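Local coordinates for Pab-dependent poly(a)-specific ribonuclease subunit PAN2 (Neurospora crassa, PDB 4CZW), which acts as the exonuclease subunit of the Pan2-Pan3 complex, which shortens mRNA poly(A) tails, and comprises here its probably inactive protease-like domain and its nuclease domain, at residues N206-P211 / L269-T274; I225-V230 / G286-E291; K280-P285 / K385-V390; H341-V346 / W361-D366. All coordinates share one frame; numbering follows the deposited sequence.

Contact 1: N206-P211 / L269-T274; sequences NKLCYP and LCTEIT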
loop_
_atom_site.group_PDB
_atom_site.type_symbol
_atom_site.label_atom_id
_atom_site.label_comp_id
_atom_site.label_asym_id
_atom_site.label_seq_id
_atom_site.Cartn_x
_atom_site.Cartn_y
_atom_site.Cartn_z
ATOM N N ASN A 206 18.940 -1.648 7.576
ATOM C CA ASN A 206 20.340 -1.289 7.768
ATOM C C ASN A 206 20.669 0.107 7.252
ATOM O O ASN A 206 19.954 0.657 6.413
ATOM C CB ASN A 206 21.245 -2.317 7.092
ATOM C CG ASN A 206 21.265 -3.644 7.821
ATOM O OD1 ASN A 206 20.531 -4.569 7.475
ATOM N ND2 ASN A 206 22.106 -3.741 8.844
ATOM N N LYS A 207 21.755 0.676 7.765
ATOM C CA LYS A 207 22.193 2.008 7.365
ATOM C C LYS A 207 23.577 1.957 6.728
ATOM O O LYS A 207 24.471 1.276 7.228
ATOM C CB LYS A 207 22.210 2.953 8.567
ATOM C CG LYS A 207 20.885 3.065 9.301
ATOM C CD LYS A 207 21.000 4.000 10.495
ATOM C CE LYS A 207 19.690 4.094 11.259
ATOM N NZ LYS A 207 19.799 5.004 12.432
ATOM N N LEU A 208 23.749 2.677 5.625
ATOM C CA LEU A 208 25.038 2.730 4.944
ATOM C C LEU A 208 26.059 3.498 5.777
ATOM O O LEU A 208 25.697 4.351 6.587
ATOM C CB LEU A 208 24.894 3.370 3.562
ATOM C CG LEU A 208 24.024 2.622 2.549
ATOM C CD1 LEU A 208 24.107 3.280 1.179
ATOM C CD2 LEU A 208 24.423 1.157 2.470
ATOM N N CYS A 209 27.335 3.188 5.575
ATOM C CA CYS A 209 28.410 3.836 6.320
ATOM C C CYS A 209 29.548 4.249 5.390
ATOM O O CYS A 209 30.002 3.459 4.562
ATOM C CB CYS A 209 28.931 2.909 7.418
ATOM S SG CYS A 209 30.190 3.646 8.485
ATOM N N TYR A 210 30.007 5.488 5.535
ATOM C CA TYR A 210 31.036 6.034 4.655
ATOM C C TYR A 210 32.340 6.304 5.402
ATOM O O TYR A 210 32.322 6.675 6.575
ATOM C CB TYR A 210 30.534 7.320 3.992
ATOM C CG TYR A 210 29.200 7.166 3.299
ATOM C CD1 TYR A 210 29.120 6.665 2.006
ATOM C CD2 TYR A 210 28.019 7.519 3.939
ATOM C CE1 TYR A 210 27.901 6.520 1.370
ATOM C CE2 TYR A 210 26.797 7.379 3.311
ATOM C CZ TYR A 210 26.743 6.880 2.027
ATOM O OH TYR A 210 25.527 6.739 1.398
ATOM N N PRO A 211 33.480 6.116 4.718
ATOM C CA PRO A 211 34.802 6.357 5.308
ATOM C C PRO A 211 35.139 7.842 5.418
ATOM O O PRO A 211 34.276 8.687 5.169
ATOM C CB PRO A 211 35.748 5.658 4.332
ATOM C CG PRO A 211 35.044 5.740 3.024
ATOM C CD PRO A 211 33.581 5.596 3.342
ATOM N N LEU A 269 17.792 -0.540 2.690
ATOM C CA LEU A 269 18.993 0.208 3.049
ATOM C C LEU A 269 18.758 1.715 3.112
ATOM O O LEU A 269 18.217 2.309 2.180
ATOM C CB LEU A 269 20.114 -0.091 2.052
ATOM C CG LEU A 269 20.550 -1.551 1.915
ATOM C CD1 LEU A 269 21.574 -1.701 0.801
ATOM C CD2 LEU A 269 21.104 -2.070 3.233
ATOM N N CYS A 270 19.175 2.327 4.217
ATOM C CA CYS A 270 19.149 3.779 4.348
ATOM C C CYS A 270 20.513 4.358 3.988
ATOM O O CYS A 270 21.535 3.942 4.531
ATOM C CB CYS A 270 18.752 4.193 5.767
ATOM S SG CYS A 270 17.025 3.864 6.182
ATOM N N THR A 271 20.521 5.317 3.069
ATOM C CA THR A 271 21.766 5.865 2.539
ATOM C C THR A 271 22.521 6.714 3.558
ATOM O O THR A 271 23.753 6.738 3.556
ATOM C CB THR A 271 21.508 6.716 1.283
ATOM O OG1 THR A 271 20.566 7.750 1.589
ATOM C CG2 THR A 271 20.957 5.851 0.159
ATOM N N GLU A 272 21.776 7.406 4.416
ATOM C CA GLU A 272 22.353 8.262 5.455
ATOM C C GLU A 272 23.304 9.311 4.883
ATOM O O GLU A 272 24.388 9.537 5.420
ATOM C CB GLU A 272 23.080 7.415 6.505
ATOM C CG GLU A 272 22.201 6.381 7.187
ATOM C CD GLU A 272 21.026 7.003 7.915
ATOM O OE1 GLU A 272 21.189 7.383 9.093
ATOM O OE2 GLU A 272 19.939 7.110 7.310
ATOM N N ILE A 273 22.891 9.947 3.793
ATOM C CA ILE A 273 23.679 11.008 3.175
ATOM C C ILE A 273 23.574 12.298 3.985
ATOM O O ILE A 273 22.492 12.868 4.116
ATOM C CB ILE A 273 23.225 11.277 1.730
ATOM C CG1 ILE A 273 23.355 10.008 0.886
ATOM C CG2 ILE A 273 24.029 12.415 1.123
ATOM C CD1 ILE A 273 22.816 10.151 -0.521
ATOM N N THR A 274 24.700 12.755 4.525
ATOM C CA THR A 274 24.699 13.919 5.405
ATOM C C THR A 274 25.634 15.031 4.933
ATOM O O THR A 274 25.319 16.212 5.073
ATOM C CB THR A 274 25.095 13.530 6.844
ATOM O OG1 THR A 274 26.362 12.861 6.828
ATOM C CG2 THR A 274 24.051 12.609 7.454
#
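Asn206 and Lys207 form a short parallel strand beside Leu269 and Cys270, in the mixed sheet of the domain that resembles ubiquitin-specific proteases. Two straight backbone bonds join the pair: Cys270 N donates to Asn206 O at 2.9 Å, and Leu208 N to Cys270 O at 2.8 Å. Past the strand the chains part, and side chains take over. Leu208 leans across Thr271, its CD1 lying 3.7 Å from Thr271 CA, while its other methyl, CD2, faces Leu269 CD1 at 4.4 Å. On the Lys207 side, Glu272 bends at chi2 (-60°), which carries its carboxylate back across the extended lysine chain; Lys207 CD is 3.7 Å from Glu272 OE1. The ammonium itself stays beyond salt-bridge distance, with Lys207 NZ 4.3 Å from Glu272 OE1, and Glu272 OE2 also makes a long, weak ion pair with Lys135. Tyr210 makes the last polar link. Its ring points an edge at the turn, and the hydroxyl donates a hydrogen bond to the backbone, Tyr210 OH to Thr271 O being 2.8 Å, from a position tilted 29° from the carbonyl plane. The same hydroxyl receives the indole N-H of Trp282. A phenylalanine in place of Tyr210 would probably leave Thr271 O and Trp282 NE1 without the partner they share. The hydroxyl thus acts as donor and acceptor at once, relaying a hydrogen bond from a helix side chain to the backbone just after the strand, whereas the attraction between Lys207 and Glu272, at this distance, is probably modest.

Contact 2: I225-V230 / G286-E291; sequences ITFSQV and GWLPEE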
loop_
_atom_site.group_PDB
_atom_site.type_symbol
_atom_site.label_atom_id
_atom_site.label_comp_id
_atom_site.label_asym_id
_atom_site.label_seq_id
_atom_site.Cartn_x
_atom_site.Cartn_y
_atom_site.Cartn_z
ATOM N N ILE A 225 36.013 4.219 -3.965
ATOM C CA ILE A 225 35.107 3.699 -2.951
ATOM C C ILE A 225 33.864 3.127 -3.624
ATOM O O ILE A 225 33.158 3.836 -4.340
ATOM C CB ILE A 225 34.692 4.788 -1.945
ATOM C CG1 ILE A 225 35.897 5.648 -1.560
ATOM C CG2 ILE A 225 34.049 4.162 -0.716
ATOM C CD1 ILE A 225 35.551 6.818 -0.664
ATOM N N THR A 226 33.602 1.843 -3.399
ATOM C CA THR A 226 32.488 1.172 -4.061
ATOM C C THR A 226 31.276 1.031 -3.146
ATOM O O THR A 226 31.379 1.190 -1.930
ATOM C CB THR A 226 32.895 -0.225 -4.564
ATOM O OG1 THR A 226 33.191 -1.073 -3.448
ATOM C CG2 THR A 226 34.118 -0.131 -5.462
ATOM N N PHE A 227 30.126 0.732 -3.746
ATOM C CA PHE A 227 28.888 0.538 -3.000
ATOM C C PHE A 227 28.960 -0.719 -2.140
ATOM O O PHE A 227 28.387 -0.773 -1.052
ATOM C CB PHE A 227 27.694 0.459 -3.956
ATOM C CG PHE A 227 26.396 0.114 -3.281
ATOM C CD1 PHE A 227 25.675 1.082 -2.600
ATOM C CD2 PHE A 227 25.892 -1.177 -3.334
ATOM C CE1 PHE A 227 24.481 0.768 -1.980
ATOM C CE2 PHE A 227 24.698 -1.496 -2.714
ATOM C CZ PHE A 227 23.991 -0.523 -2.037
ATOM N N SER A 228 29.666 -1.728 -2.640
ATOM C CA SER A 228 29.836 -2.983 -1.919
ATOM C C SER A 228 30.585 -2.763 -0.607
ATOM O O SER A 228 30.282 -3.394 0.406
ATOM C CB SER A 228 30.579 -4.003 -2.786
ATOM O OG SER A 228 29.851 -4.294 -3.966
ATOM N N GLN A 229 31.559 -1.859 -0.636
ATOM C CA GLN A 229 32.337 -1.526 0.551
ATOM C C GLN A 229 31.507 -0.730 1.553
ATOM O O GLN A 229 31.627 -0.922 2.764
ATOM C CB GLN A 229 33.590 -0.738 0.162
ATOM C CG GLN A 229 34.610 -1.542 -0.627
ATOM C CD GLN A 229 35.685 -0.670 -1.246
ATOM O OE1 GLN A 229 35.540 0.550 -1.326
ATOM N NE2 GLN A 229 36.771 -1.294 -1.688
ATOM N N VAL A 230 30.667 0.164 1.042
ATOM C CA VAL A 230 29.802 0.980 1.886
ATOM C C VAL A 230 28.733 0.114 2.552
ATOM O O VAL A 230 28.406 0.303 3.725
ATOM C CB VAL A 230 29.135 2.113 1.076
ATOM C CG1 VAL A 230 28.101 2.845 1.915
ATOM C CG2 VAL A 230 30.189 3.082 0.563
ATOM N N GLY A 286 27.235 5.275 -12.449
ATOM C CA GLY A 286 27.319 3.828 -12.370
ATOM C C GLY A 286 27.776 3.318 -11.017
ATOM O O GLY A 286 28.211 2.173 -10.893
ATOM N N TRP A 287 27.673 4.165 -9.997
ATOM C CA TRP A 287 28.129 3.802 -8.659
ATOM C C TRP A 287 27.186 2.804 -7.998
ATOM O O TRP A 287 27.626 1.913 -7.273
ATOM C CB TRP A 287 28.270 5.047 -7.782
ATOM C CG TRP A 287 29.053 4.806 -6.529
ATOM C CD1 TRP A 287 30.410 4.718 -6.419
ATOM C CD2 TRP A 287 28.531 4.625 -5.207
ATOM N NE1 TRP A 287 30.765 4.491 -5.111
ATOM C CE2 TRP A 287 29.629 4.431 -4.347
ATOM C CE3 TRP A 287 27.240 4.608 -4.666
ATOM C CZ2 TRP A 287 29.479 4.222 -2.977
ATOM C CZ3 TRP A 287 27.093 4.400 -3.307
ATOM C CH2 TRP A 287 28.206 4.210 -2.477
ATOM N N LEU A 288 25.889 2.959 -8.246
ATOM C CA LEU A 288 24.893 2.049 -7.692
ATOM C C LEU A 288 24.645 0.875 -8.630
ATOM O O LEU A 288 24.090 1.050 -9.714
ATOM C CB LEU A 288 23.579 2.784 -7.417
ATOM C CG LEU A 288 22.423 1.915 -6.914
ATOM C CD1 LEU A 288 22.774 1.259 -5.588
ATOM C CD2 LEU A 288 21.145 2.731 -6.789
ATOM N N PRO A 289 25.059 -0.329 -8.214
ATOM C CA PRO A 289 24.855 -1.533 -9.022
ATOM C C PRO A 289 23.426 -2.052 -8.911
ATOM O O PRO A 289 22.814 -1.937 -7.849
ATOM C CB PRO A 289 25.848 -2.526 -8.416
ATOM C CG PRO A 289 25.929 -2.123 -6.985
ATOM C CD PRO A 289 25.768 -0.623 -6.955
ATOM N N GLU A 290 22.903 -2.610 -9.996
ATOM C CA GLU A 290 21.565 -3.186 -9.976
ATOM C C GLU A 290 21.613 -4.621 -9.468
ATOM O O GLU A 290 20.581 -5.273 -9.315
ATOM C CB GLU A 290 20.928 -3.143 -11.366
ATOM C CG GLU A 290 21.656 -3.975 -12.407
ATOM C CD GLU A 290 20.793 -4.280 -13.616
ATOM O OE1 GLU A 290 19.669 -4.792 -13.430
ATOM O OE2 GLU A 290 21.238 -4.005 -14.750
ATOM N N GLU A 291 22.822 -5.105 -9.203
ATOM C CA GLU A 291 23.011 -6.485 -8.779
ATOM C C GLU A 291 24.220 -6.624 -7.860
ATOM O O GLU A 291 25.322 -6.191 -8.199
ATOM C CB GLU A 291 23.166 -7.391 -10.003
ATOM C CG GLU A 291 22.866 -8.853 -9.744
ATOM C CD GLU A 291 22.842 -9.671 -11.020
ATOM O OE1 GLU A 291 23.801 -9.568 -11.813
ATOM O OE2 GLU A 291 21.862 -10.414 -11.231
HETATM O O HOH W 1 30.017 0.936 -6.523
#
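Phe227 and Trp287 meet at nearly a right angle, in an offset edge-to-face pair with ring centroids 5.7 Å apart. The edge of the phenylalanine is turned to the indole, and Phe227 CB rides over the indole's six-membered ring. CG of Phe227 is anti to the backbone N (chi1 174°), which swings the ring from the start of the helix toward the 286-291 loop. There Leu288 CD1 sits over the middle of one phenyl face, 4.1 Å from the Phe227 centroid, and Pro289 CD approaches Phe227 CD2 to 3.7 Å. At the indole's edge, Val230 CG2 reaches Trp287 CZ2 at 3.8 Å. Farther out the contact turns polar: Trp287 NE1 donates to Ile225 O at 2.6 Å, the acceptor lying close to the indole plane. A water accepts a hydrogen bond from Phe227 N and donates one to Trp287 O, bridging helix start and loop. Thr226 and Gln229 close this end as a capping box, with Thr226 N bonded to Gln229 OE1 at 3.1 Å and a weak return bond. Around the contact, Trp282 of helix 276-282 meets Trp287 edge to face, Glu305 of strand 300-305 touches Phe227 and Pro289, and Leu288 packs on strand 321-334.

Contact 3: K280-P285 / K385-V390; sequences KLWSTP and KMPVVV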
loop_
_atom_site.group_PDB
_atom_site.type_symbol
_atom_site.label_atom_id
_atom_site.label_comp_id
_atom_site.label_asym_id
_atom_site.label_seq_id
_atom_site.Cartn_x
_atom_site.Cartn_y
_atom_site.Cartn_z
ATOM N N LYS A 280 28.898 13.881 -3.503
ATOM C CA LYS A 280 29.880 13.759 -4.574
ATOM C C LYS A 280 30.122 12.292 -4.906
ATOM O O LYS A 280 30.287 11.924 -6.069
ATOM C CB LYS A 280 31.196 14.435 -4.187
ATOM C CG LYS A 280 31.097 15.937 -3.978
ATOM C CD LYS A 280 32.469 16.545 -3.742
ATOM C CE LYS A 280 32.386 18.046 -3.525
ATOM N NZ LYS A 280 33.735 18.649 -3.340
ATOM N N LEU A 281 30.137 11.458 -3.871
ATOM C CA LEU A 281 30.346 10.025 -4.035
ATOM C C LEU A 281 29.188 9.375 -4.787
ATOM O O LEU A 281 29.396 8.592 -5.713
ATOM C CB LEU A 281 30.531 9.354 -2.673
ATOM C CG LEU A 281 30.856 7.858 -2.682
ATOM C CD1 LEU A 281 32.219 7.612 -3.307
ATOM C CD2 LEU A 281 30.792 7.280 -1.277
ATOM N N TRP A 282 27.966 9.707 -4.381
ATOM C CA TRP A 282 26.770 9.130 -4.987
ATOM C C TRP A 282 26.524 9.641 -6.403
ATOM O O TRP A 282 25.826 8.999 -7.188
ATOM C CB TRP A 282 25.544 9.420 -4.120
ATOM C CG TRP A 282 25.261 8.359 -3.106
ATOM C CD1 TRP A 282 25.570 8.389 -1.778
ATOM C CD2 TRP A 282 24.609 7.106 -3.340
ATOM N NE1 TRP A 282 25.149 7.231 -1.168
ATOM C CE2 TRP A 282 24.556 6.427 -2.107
ATOM C CE3 TRP A 282 24.066 6.492 -4.472
ATOM C CZ2 TRP A 282 23.980 5.165 -1.973
ATOM C CZ3 TRP A 282 23.495 5.241 -4.338
ATOM C CH2 TRP A 282 23.457 4.591 -3.100
ATOM N N SER A 283 27.098 10.795 -6.727
ATOM C CA SER A 283 26.913 11.391 -8.045
ATOM C C SER A 283 27.775 10.705 -9.098
ATOM O O SER A 283 27.633 10.966 -10.293
ATOM C CB SER A 283 27.228 12.886 -8.006
ATOM O OG SER A 283 28.602 13.114 -7.747
ATOM N N THR A 284 28.672 9.833 -8.647
ATOM C CA THR A 284 29.527 9.070 -9.549
ATOM C C THR A 284 28.685 8.172 -10.448
ATOM O O THR A 284 27.896 7.364 -9.957
ATOM C CB THR A 284 30.541 8.210 -8.770
ATOM O OG1 THR A 284 31.320 9.049 -7.909
ATOM C CG2 THR A 284 31.465 7.471 -9.726
ATOM N N PRO A 285 28.844 8.318 -11.771
ATOM C CA PRO A 285 28.068 7.538 -12.742
ATOM C C PRO A 285 28.312 6.035 -12.627
ATOM O O PRO A 285 29.456 5.586 -12.693
ATOM C CB PRO A 285 28.561 8.068 -14.094
ATOM C CG PRO A 285 29.895 8.675 -13.808
ATOM C CD PRO A 285 29.781 9.243 -12.430
ATOM N N LYS A 385 19.177 15.660 -6.855
ATOM C CA LYS A 385 18.704 14.277 -6.878
ATOM C C LYS A 385 19.592 13.327 -6.078
ATOM O O LYS A 385 20.678 12.956 -6.522
ATOM C CB LYS A 385 18.588 13.776 -8.319
ATOM C CG LYS A 385 17.837 12.461 -8.442
ATOM C CD LYS A 385 17.898 11.897 -9.847
ATOM C CE LYS A 385 17.217 10.543 -9.918
ATOM N NZ LYS A 385 17.439 9.885 -11.232
HETATM N N MSE A 386 19.108 12.919 -4.907
HETATM C CA MSE A 386 19.854 12.020 -4.032
HETATM C C MSE A 386 18.978 10.893 -3.484
HETATM O O MSE A 386 17.836 11.124 -3.088
HETATM C CB MSE A 386 20.482 12.804 -2.878
HETATM C CG MSE A 386 21.758 13.540 -3.249
HETATM SE SE MSE A 386 23.249 12.311 -3.517
HETATM C CE MSE A 386 23.771 12.825 -5.322
ATOM N N PRO A 387 19.520 9.666 -3.456
ATOM C CA PRO A 387 18.795 8.493 -2.957
ATOM C C PRO A 387 18.667 8.490 -1.436
ATOM O O PRO A 387 19.593 8.899 -0.738
ATOM C CB PRO A 387 19.659 7.325 -3.433
ATOM C CG PRO A 387 21.034 7.888 -3.474
ATOM C CD PRO A 387 20.880 9.320 -3.907
ATOM N N VAL A 388 17.525 8.029 -0.936
ATOM C CA VAL A 388 17.284 7.981 0.501
ATOM C C VAL A 388 17.173 6.540 0.985
ATOM O O VAL A 388 17.867 6.131 1.916
ATOM C CB VAL A 388 16.005 8.746 0.884
ATOM C CG1 VAL A 388 15.762 8.660 2.381
ATOM C CG2 VAL A 388 16.105 10.194 0.440
ATOM N N VAL A 389 16.293 5.774 0.347
ATOM C CA VAL A 389 16.122 4.365 0.677
ATOM C C VAL A 389 16.373 3.497 -0.552
ATOM O O VAL A 389 15.821 3.749 -1.624
ATOM C CB VAL A 389 14.710 4.076 1.228
ATOM C CG1 VAL A 389 14.593 2.617 1.647
ATOM C CG2 VAL A 389 14.395 4.995 2.397
ATOM N N VAL A 390 17.212 2.479 -0.392
ATOM C CA VAL A 390 17.530 1.564 -1.482
ATOM C C VAL A 390 17.031 0.160 -1.151
ATOM O O VAL A 390 17.291 -0.356 -0.065
ATOM C CB VAL A 390 19.043 1.528 -1.761
ATOM C CG1 VAL A 390 19.358 0.541 -2.869
ATOM C CG2 VAL A 390 19.544 2.916 -2.125
#
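Trp282, near the end of helix 276-282, lies across Met386, Pro387 and Val390 of strand 385-394. Its CB comes first, with Met386 SE at 3.7 Å and Met386 CE at 4.0 Å; the residue is a selenomethionine, and bends at chi2 and chi3 curl its end toward the helix. The selenium stands oblique to the indole, 5.3 Å from the centroid of the Trp282 five-membered ring, in a Met-aromatic contact. Next the ring passes over proline: Pro387 CG lies above one face, 3.6 Å from the centroid of the Trp282 six-membered ring and 18° off its normal, a CH-pi contact that touches CE3, CD2 and CZ3 together. At the far corner, Trp282 CH2 finds Val390 CG2 at 4.4 Å. The indole N-H leaves this apolar surface for the hydroxyl of Tyr210. Replacing Trp282 by alanine would keep the CB beside selenium but is likely to open a gap above Pro387 and Val390 and deprive the Tyr210 hydroxyl of its donor. Past the tryptophan the chain is tied down by Ser283 OG, bonded to Lys280 O at 2.7 Å. Pro387 and Val390, three positions apart, can both direct CB toward the helix because Val388 and Val389 both stand opposite Val329: a classic beta bulge, used here where a helix packs on the mixed sheet of the protease-like domain.

Contact 4: H341-V346 / W361-D366; sequences HLVATV and WHLFND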
loop_
_atom_site.group_PDB
_atom_site.type_symbol
_atom_site.label_atom_id
_atom_site.label_comp_id
_atom_site.label_asym_id
_atom_site.label_seq_id
_atom_site.Cartn_x
_atom_site.Cartn_y
_atom_site.Cartn_z
ATOM N N HIS A 341 10.682 16.960 -1.971
ATOM C CA HIS A 341 9.647 15.927 -1.954
ATOM C C HIS A 341 10.229 14.642 -2.533
ATOM O O HIS A 341 11.322 14.655 -3.100
ATOM C CB HIS A 341 8.398 16.358 -2.731
ATOM C CG HIS A 341 8.434 16.002 -4.185
ATOM N ND1 HIS A 341 9.237 16.660 -5.089
ATOM C CD2 HIS A 341 7.761 15.062 -4.890
ATOM C CE1 HIS A 341 9.061 16.137 -6.290
ATOM N NE2 HIS A 341 8.170 15.167 -6.197
ATOM N N LEU A 342 9.511 13.534 -2.387
ATOM C CA LEU A 342 10.063 12.238 -2.760
ATOM C C LEU A 342 9.426 11.634 -4.007
ATOM O O LEU A 342 8.224 11.767 -4.238
ATOM C CB LEU A 342 9.922 11.262 -1.592
ATOM C CG LEU A 342 10.389 11.806 -0.242
ATOM C CD1 LEU A 342 10.082 10.822 0.871
ATOM C CD2 LEU A 342 11.873 12.134 -0.277
ATOM N N VAL A 343 10.250 10.968 -4.808
ATOM C CA VAL A 343 9.771 10.193 -5.945
ATOM C C VAL A 343 10.325 8.778 -5.843
ATOM O O VAL A 343 11.146 8.491 -4.972
ATOM C CB VAL A 343 10.185 10.815 -7.292
ATOM C CG1 VAL A 343 9.663 12.242 -7.404
ATOM C CG2 VAL A 343 11.698 10.777 -7.452
ATOM N N ALA A 344 9.877 7.895 -6.728
ATOM C CA ALA A 344 10.342 6.515 -6.709
ATOM C C ALA A 344 10.749 6.043 -8.099
ATOM O O ALA A 344 9.962 6.106 -9.043
ATOM C CB ALA A 344 9.266 5.604 -6.137
ATOM N N THR A 345 11.989 5.582 -8.218
ATOM C CA THR A 345 12.474 4.986 -9.455
ATOM C C THR A 345 12.568 3.477 -9.274
ATOM O O THR A 345 13.447 2.981 -8.570
ATOM C CB THR A 345 13.843 5.552 -9.868
ATOM O OG1 THR A 345 14.782 5.363 -8.803
ATOM C CG2 THR A 345 13.730 7.037 -10.177
ATOM N N VAL A 346 11.652 2.751 -9.907
ATOM C CA VAL A 346 11.507 1.319 -9.669
ATOM C C VAL A 346 11.572 0.499 -10.957
ATOM O O VAL A 346 11.001 0.879 -11.978
ATOM C CB VAL A 346 10.169 1.015 -8.954
ATOM C CG1 VAL A 346 10.012 -0.475 -8.701
ATOM C CG2 VAL A 346 10.073 1.793 -7.650
ATOM N N TRP A 361 12.506 0.173 -15.966
ATOM C CA TRP A 361 12.500 1.194 -14.923
ATOM C C TRP A 361 11.446 2.266 -15.174
ATOM O O TRP A 361 11.252 2.712 -16.306
ATOM C CB TRP A 361 13.884 1.837 -14.809
ATOM C CG TRP A 361 14.949 0.877 -14.378
ATOM C CD1 TRP A 361 15.704 0.074 -15.183
ATOM C CD2 TRP A 361 15.378 0.617 -13.035
ATOM N NE1 TRP A 361 16.576 -0.669 -14.425
ATOM C CE2 TRP A 361 16.396 -0.355 -13.105
ATOM C CE3 TRP A 361 15.000 1.111 -11.783
ATOM C CZ2 TRP A 361 17.040 -0.841 -11.968
ATOM C CZ3 TRP A 361 15.641 0.627 -10.657
ATOM C CH2 TRP A 361 16.650 -0.340 -10.758
ATOM N N HIS A 362 10.768 2.677 -14.106
ATOM C CA HIS A 362 9.748 3.715 -14.194
ATOM C C HIS A 362 9.913 4.764 -13.099
ATOM O O HIS A 362 10.329 4.453 -11.983
ATOM C CB HIS A 362 8.348 3.105 -14.112
ATOM C CG HIS A 362 7.933 2.375 -15.351
ATOM N ND1 HIS A 362 8.420 1.129 -15.681
ATOM C CD2 HIS A 362 7.074 2.718 -16.340
ATOM C CE1 HIS A 362 7.878 0.736 -16.821
ATOM N NE2 HIS A 362 7.058 1.682 -17.240
ATOM N N LEU A 363 9.578 6.006 -13.428
ATOM C CA LEU A 363 9.602 7.092 -12.458
ATOM C C LEU A 363 8.217 7.308 -11.858
ATOM O O LEU A 363 7.275 7.663 -12.565
ATOM C CB LEU A 363 10.103 8.384 -13.106
ATOM C CG LEU A 363 9.926 9.667 -12.292
ATOM C CD1 LEU A 363 10.688 9.591 -10.979
ATOM C CD2 LEU A 363 10.359 10.881 -13.101
ATOM N N PHE A 364 8.099 7.088 -10.553
ATOM C CA PHE A 364 6.832 7.287 -9.861
ATOM C C PHE A 364 6.830 8.592 -9.072
ATOM O O PHE A 364 7.025 8.594 -7.856
ATOM C CB PHE A 364 6.533 6.108 -8.930
ATOM C CG PHE A 364 6.203 4.833 -9.654
ATOM C CD1 PHE A 364 4.898 4.552 -10.024
ATOM C CD2 PHE A 364 7.194 3.917 -9.959
ATOM C CE1 PHE A 364 4.589 3.379 -10.689
ATOM C CE2 PHE A 364 6.891 2.742 -10.624
ATOM C CZ PHE A 364 5.587 2.474 -10.988
ATOM N N ASN A 365 6.621 9.699 -9.776
ATOM C CA ASN A 365 6.481 11.000 -9.135
ATOM C C ASN A 365 5.026 11.236 -8.756
ATOM O O ASN A 365 4.292 11.916 -9.474
ATOM C CB ASN A 365 6.988 12.113 -10.054
ATOM C CG ASN A 365 6.963 13.479 -9.391
ATOM O OD1 ASN A 365 6.739 13.595 -8.186
ATOM N ND2 ASN A 365 7.204 14.520 -10.178
ATOM N N ASP A 366 4.625 10.662 -7.624
ATOM C CA ASP A 366 3.232 10.668 -7.183
ATOM C C ASP A 366 2.324 10.076 -8.260
ATOM O O ASP A 366 2.507 8.928 -8.663
ATOM C CB ASP A 366 2.785 12.083 -6.805
ATOM C CG ASP A 366 3.404 12.560 -5.505
ATOM O OD1 ASP A 366 3.438 11.770 -4.537
ATOM O OD2 ASP A 366 3.861 13.720 -5.448
#
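His341 and Asn365 carry the pairing of two antiparallel strands past the last backbone bond by joining side chain to side chain. His341 NE2 donates to Asn365 OD1 at 2.9 Å; the acceptor lies near the imidazole plane, while the donor is tilted 35° from the plane of the amide carbonyl. Asn365 is the centre of an inverse gamma turn, and a chi1 of -176°, which points CG away from its own amide nitrogen, brings the side-chain amide back toward the partner strand, where its OD1 and CG also lie against Val343 CG1. The ND2 of Asn365 is held by the backbone oxygens of Glu12 and Arg14. Within the strands, Ala344-Phe364 and Val346-His362 are hydrogen-bonded pairs flanking the non-hydrogen-bonded pair Thr345-Leu363; Phe364 N to Ala344 O, for one, spans 2.6 Å. On one face Ala344 CB meets Phe364 CB at 3.9 Å and Val346 CB meets Phe364 CE2 at 4.1 Å, with helix 51-58 packed against these residues. On the other, Leu363 CD1 touches both Val343 CG2, 3.9 Å away, and Thr345 CG2, 4.1 Å away. Trp361 turns an indole edge to Thr345 O. Asp366 OD2, although near the imidazole, is bonded to Asn43. The amide of Asn365 is therefore gripped at both ends, its oxygen by His341 and its nitrogen by two carbonyls, which should fix its rotation and tie the end of this strand pair to the N-terminal part of the chain.

In the fold
All four contacts lie in the protease-like domain. Along the chain, contact 1 opens at strand 206-207 and closes at 269-274, after a loop holding helix 227-235 and two strands of the separate zinc-bearing sheet. Contact 2 begins inside that loop at 225-230 and ends beyond it, at 286-291, so the two cross. Contact 3 starts just before contact 2 closes, crossing it in turn, and spans 99 residues to strand 385-394. Contact 4 is nested within that span. Contacts 1, 2 and 3 touch one another, binding helices 227-235 and 276-282 to the mixed sheet, while contact 4, about 15 Å from contact 3 centre to centre, joins strands elsewhere in that sheet.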